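PDB 7KMU: jacalin-type lectin domain-containing protein from Musa acuminata, which probably binds mannose-containing glycans as a jacalin-related lectin, and has antiviral and mitogenic activity. Local coordinates for residues B[18-23]-B[42-47]; B[122-127]-B[135-140]. One frame throughout, in Å; residues are numbered along the deposited sequence.

Contact 1 of 2, residues B[18-23]-B[42-47]; sequences WDMGPA and ITFTRY. With EDO (1,2-ethanediol), chain F.
Between M20 and A23 the chain leaves strand 16-19 and passes over the end of strand 37-46 at 52° to the 42-46 direction, coming closest at A23 and R46, whose CA atoms lie 5.4 Å apart. No backbone hydrogen bond joins the two segments; side chains make the contact. R46 reaches across toward the turn, its chain extended as far as CD and then bent at chi3, which brings the guanidinium against the turn. There its NH1 is shared between two carbonyls, M20 O at 2.9 Å and P22 O at 2.8 Å, while NH2 adds a longer, more bent bond to M20 O. All three bonds lie close to the guanidinium plane. At M20 O the NH2 donor arrives nearly in line with the C=O, whereas at P22 O the NH1 donor stands 56° out of the carbonyl plane. One face of the guanidinium is met by CE2 of the F44 ring, offset toward the rim. Beside the arginine, M20 meets F44 from the opposite direction: its methyl CE sits over a ring face, 3.8 Å from the F44 centroid in a CH-pi contact, and SD stands obliquely to the F44 ring, a Met-aromatic contact. The bend at M20 chi3 (117°) lets SD touch I42 CG2 at 3.8 Å while CE lies on F44. A23 CB touches F44 CB. At the start of the turn D19 OD1 accepts from G21 N, forming an Asx turn. The backbone of M20 and A23 bonds to F124 and A122 of strand 118-128; on the side of strand 37-46 the loop is held by one arginine satisfying two carbonyls next to an apolar layer, a joint without strand pairing between these segments that links two sheets of the jacalin-type beta-prism.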
# COMPACT_ATOMS: atom_id res chain seq x y z
N TRP B 18 14.89 10.49 -3.67
CA TRP B 18 15.76 9.96 -2.64
C TRP B 18 15.40 8.50 -2.39
O TRP B 18 14.27 8.07 -2.64
CB TRP B 18 15.73 10.77 -1.35
CG TRP B 18 14.38 10.90 -0.70
CD1 TRP B 18 13.48 11.90 -0.92
CD2 TRP B 18 13.82 10.07 0.32
NE1 TRP B 18 12.39 11.74 -0.09
CE2 TRP B 18 12.58 10.63 0.69
CE3 TRP B 18 14.26 8.91 0.98
CZ2 TRP B 18 11.75 10.05 1.66
CZ3 TRP B 18 13.46 8.35 1.97
CH2 TRP B 18 12.23 8.94 2.32
N ASP B 19 16.38 7.74 -1.93
CA ASP B 19 16.21 6.31 -1.73
C ASP B 19 17.24 5.81 -0.72
O ASP B 19 18.45 5.83 -0.99
CB ASP B 19 16.34 5.58 -3.07
CG ASP B 19 15.97 4.11 -3.07
OD1 ASP B 19 15.77 3.55 -1.99
OD2 ASP B 19 15.89 3.52 -4.17
N MET B 20 16.76 5.39 0.44
CA MET B 20 17.57 4.89 1.55
C MET B 20 18.04 3.45 1.27
O MET B 20 19.05 3.01 1.82
CB MET B 20 16.63 4.87 2.77
CG MET B 20 17.26 4.64 4.07
SD MET B 20 15.95 4.07 5.19
CE MET B 20 16.60 2.47 5.55
N GLY B 21 17.26 2.73 0.46
CA GLY B 21 17.45 1.31 0.23
C GLY B 21 16.88 0.50 1.39
O GLY B 21 16.44 1.07 2.40
N PRO B 22 16.86 -0.84 1.29
CA PRO B 22 16.36 -1.65 2.41
C PRO B 22 17.45 -1.79 3.48
O PRO B 22 18.64 -1.80 3.16
CB PRO B 22 16.07 -3.00 1.75
CG PRO B 22 17.03 -3.08 0.62
CD PRO B 22 17.33 -1.67 0.17
N ALA B 23 17.06 -1.91 4.73
CA ALA B 23 18.06 -2.04 5.78
C ALA B 23 17.89 -3.34 6.51
O ALA B 23 16.78 -3.87 6.58
CB ALA B 23 17.92 -0.89 6.75
N ILE B 42 16.40 8.91 8.99
CA ILE B 42 16.43 7.52 9.42
C ILE B 42 17.85 7.11 9.76
O ILE B 42 18.77 7.40 8.99
CB ILE B 42 15.84 6.54 8.34
CG1 ILE B 42 14.47 6.99 7.80
CG2 ILE B 42 15.76 5.11 8.87
CD1 ILE B 42 14.55 7.71 6.44
N THR B 43 18.01 6.46 10.92
CA THR B 43 19.28 5.85 11.30
C THR B 43 19.04 4.35 11.14
O THR B 43 18.09 3.79 11.70
CB THR B 43 19.71 6.24 12.72
OG1 THR B 43 19.99 7.64 12.73
CG2 THR B 43 20.97 5.49 13.17
N PHE B 44 19.89 3.70 10.34
CA PHE B 44 19.72 2.31 10.03
C PHE B 44 21.04 1.59 9.91
O PHE B 44 22.07 2.23 9.67
CB PHE B 44 18.91 2.16 8.72
CG PHE B 44 19.57 2.80 7.53
CD1 PHE B 44 19.37 4.15 7.24
CD2 PHE B 44 20.40 2.06 6.69
CE1 PHE B 44 20.00 4.75 6.15
CE2 PHE B 44 21.03 2.66 5.60
CZ PHE B 44 20.80 3.99 5.32
N THR B 45 20.99 0.26 10.01
CA THR B 45 22.17 -0.60 9.96
C THR B 45 22.07 -1.60 8.82
O THR B 45 21.02 -2.22 8.61
CB THR B 45 22.38 -1.27 11.31
OG1 THR B 45 22.55 -0.26 12.30
CG2 THR B 45 23.62 -2.19 11.32
N ARG B 46 23.17 -1.76 8.08
CA ARG B 46 23.26 -2.63 6.93
C ARG B 46 24.76 -2.94 6.72
O ARG B 46 25.56 -2.01 6.75
CB ARG B 46 22.68 -1.82 5.73
CG ARG B 46 22.67 -2.47 4.37
CD ARG B 46 21.78 -1.69 3.41
NE ARG B 46 22.26 -0.35 3.03
CZ ARG B 46 21.45 0.66 2.70
NH1 ARG B 46 20.14 0.51 2.75
NH2 ARG B 46 21.96 1.83 2.35
N TYR B 47 25.13 -4.22 6.54
CA TYR B 47 26.52 -4.63 6.23
C TYR B 47 27.56 -4.13 7.26
O TYR B 47 28.68 -3.76 6.89
CB TYR B 47 26.89 -4.21 4.79
CG TYR B 47 25.87 -4.63 3.75
CD1 TYR B 47 25.34 -5.92 3.74
CD2 TYR B 47 25.48 -3.76 2.74
CE1 TYR B 47 24.40 -6.31 2.79
CE2 TYR B 47 24.56 -4.15 1.77
CZ TYR B 47 24.03 -5.43 1.79
OH TYR B 47 23.11 -5.81 0.84
C1 EDO F . 16.97 9.20 13.24
O1 EDO F . 18.21 9.64 12.77
C2 EDO F . 16.75 9.79 14.64
O2 EDO F . 17.67 9.24 15.58

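Contact 2 of 2, residues B[122-127]-B[135-140]; sequences AGFFGR and IGVYLM
F125 and Y138 meet on one face of the sheet as an offset edge-to-face pair, the F125 edge toward the Y138 face, with centroids 5.9 Å apart and planes at 77°. F125 is turned with CG between its backbone N and carbonyl carbon (chi1 64°), which swings the ring across the neighbouring strand; G136 CA consequently lies over a ring face, 3.9 Å from the F125 centroid. Along the Y138 ring edge run the G123 carbonyl carbon and F124 N. On the other face, F124 and V137 stand side by side and point the same way, F124 CE2 touching V137 CG1 at 3.6 Å, and I135 CD1 approaches the same ring. Toward the far end, A122 CB packs against the extended side chain of M140, with SD at 3.7 Å.

Behind these side chains lies an antiparallel hairpin of strands 118-128 and 132-140, their segment axes 4.4 Å apart at an angle of 152°, within one four-stranded sheet of the jacalin-like beta-prism. F125 and G136 form a hydrogen-bonded pair, F125 N to G136 O at 3.1 Å and G136 N to F125 O at 2.7 Å, the second distinctly bent. F124 with V137 and G126 with I135 are non-hydrogen-bonded pairs, and A122 N donates almost straight to Y138 O. The glycine at G136 leaves room for the F125 ring to cover the strand.

Further out, K6 on strand 5-11 makes a cation-pi contact with F125, and Y138 OH is hydrogen-bonded to D19. I73 and M76 of strand 73-83 cover the face bearing F124, I135 and V137, while A117 of the second subunit packs on F125.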
# COMPACT_ATOMS: atom_id res chain seq x y z
N ALA B 122 10.99 -2.07 5.85
CA ALA B 122 12.42 -2.15 6.07
C ALA B 122 13.24 -1.01 5.50
O ALA B 122 14.47 -1.08 5.49
CB ALA B 122 12.93 -3.47 5.50
N GLY B 123 12.58 0.04 5.05
CA GLY B 123 13.29 1.16 4.46
C GLY B 123 12.33 2.09 3.76
O GLY B 123 11.13 1.80 3.66
N PHE B 124 12.86 3.20 3.27
CA PHE B 124 12.04 4.25 2.66
C PHE B 124 12.67 4.81 1.40
O PHE B 124 13.89 4.74 1.21
CB PHE B 124 11.92 5.43 3.67
CG PHE B 124 11.19 5.09 4.94
CD1 PHE B 124 11.87 4.59 6.04
CD2 PHE B 124 9.81 5.23 5.03
CE1 PHE B 124 11.19 4.21 7.21
CE2 PHE B 124 9.12 4.89 6.21
CZ PHE B 124 9.82 4.38 7.28
N PHE B 125 11.83 5.40 0.56
CA PHE B 125 12.26 6.14 -0.61
C PHE B 125 11.21 7.21 -0.87
O PHE B 125 10.15 7.17 -0.24
CB PHE B 125 12.46 5.22 -1.84
CG PHE B 125 11.21 4.54 -2.35
CD1 PHE B 125 10.70 3.42 -1.70
CD2 PHE B 125 10.56 5.00 -3.49
CE1 PHE B 125 9.54 2.79 -2.18
CE2 PHE B 125 9.41 4.37 -3.96
CZ PHE B 125 8.91 3.26 -3.29
N GLY B 126 11.48 8.15 -1.76
CA GLY B 126 10.48 9.18 -2.05
C GLY B 126 11.05 10.34 -2.81
O GLY B 126 12.02 10.18 -3.56
N ARG B 127 10.42 11.51 -2.63
CA ARG B 127 10.84 12.77 -3.25
C ARG B 127 10.88 13.82 -2.15
O ARG B 127 10.07 13.75 -1.22
CB ARG B 127 9.87 13.18 -4.36
CG ARG B 127 9.78 12.17 -5.51
CD ARG B 127 8.95 12.70 -6.66
NE ARG B 127 9.66 13.74 -7.41
CZ ARG B 127 10.36 13.53 -8.52
NH1 ARG B 127 10.46 12.31 -9.03
NH2 ARG B 127 10.96 14.54 -9.14
N ILE B 135 6.51 9.73 -0.55
CA ILE B 135 7.14 8.70 0.27
C ILE B 135 6.69 7.31 -0.18
O ILE B 135 5.60 7.14 -0.73
CB ILE B 135 6.86 8.98 1.78
CG1 ILE B 135 7.81 8.15 2.70
CG2 ILE B 135 5.36 8.81 2.14
CD1 ILE B 135 7.92 8.72 4.18
N GLY B 136 7.55 6.34 0.06
CA GLY B 136 7.32 4.93 -0.24
C GLY B 136 8.13 4.09 0.71
O GLY B 136 9.00 4.61 1.44
N VAL B 137 7.85 2.78 0.73
CA VAL B 137 8.55 1.87 1.62
C VAL B 137 9.06 0.61 0.97
O VAL B 137 8.48 0.14 -0.02
CB VAL B 137 7.69 1.50 2.87
CG1 VAL B 137 7.49 2.70 3.79
CG2 VAL B 137 6.34 0.88 2.47
N TYR B 138 10.13 0.04 1.54
CA TYR B 138 10.62 -1.29 1.20
C TYR B 138 9.92 -2.28 2.13
O TYR B 138 9.70 -1.97 3.31
CB TYR B 138 12.13 -1.39 1.48
CG TYR B 138 12.97 -0.74 0.41
CD1 TYR B 138 13.19 0.63 0.41
CD2 TYR B 138 13.51 -1.49 -0.63
CE1 TYR B 138 13.98 1.23 -0.57
CE2 TYR B 138 14.30 -0.90 -1.61
CZ TYR B 138 14.53 0.46 -1.58
OH TYR B 138 15.30 1.02 -2.57
N LEU B 139 9.61 -3.47 1.61
CA LEU B 139 8.96 -4.52 2.40
C LEU B 139 9.83 -5.76 2.42
O LEU B 139 10.51 -6.05 1.44
CB LEU B 139 7.57 -4.87 1.86
CG LEU B 139 6.58 -3.71 1.82
CD1 LEU B 139 5.30 -4.12 1.17
CD2 LEU B 139 6.28 -3.18 3.21
N MET B 140 9.80 -6.48 3.55
CA MET B 140 10.53 -7.74 3.73
C MET B 140 9.66 -8.67 4.55
O MET B 140 8.85 -8.19 5.33
CB MET B 140 11.80 -7.50 4.54
CG MET B 140 12.84 -6.82 3.79
SD MET B 140 14.31 -6.78 4.80
CE MET B 140 15.24 -5.92 3.78

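Overall arrangement
Contact 2 is buried, its centre about 7 Å from that of the chain, and joins neighbouring strands of one sheet by backbone hydrogen bonds, with an aromatic pair on one face and a phenyl ring against aliphatic side chains on the other. Contact 1, its centre about 12 Å from that of the chain, is only partly buried and brings two sheets together through an arginine and a thioether-aromatic pair. The two contact centres lie about 9 Å apart, and strands 16-19 and 118-128 are sheet neighbours. The closest links are polar, D19 OD1 to Y138 OH (2.6 Å) and A23 N to A122 O (2.8 Å), both probable hydrogen bonds; W18 O also packs on F125 CB.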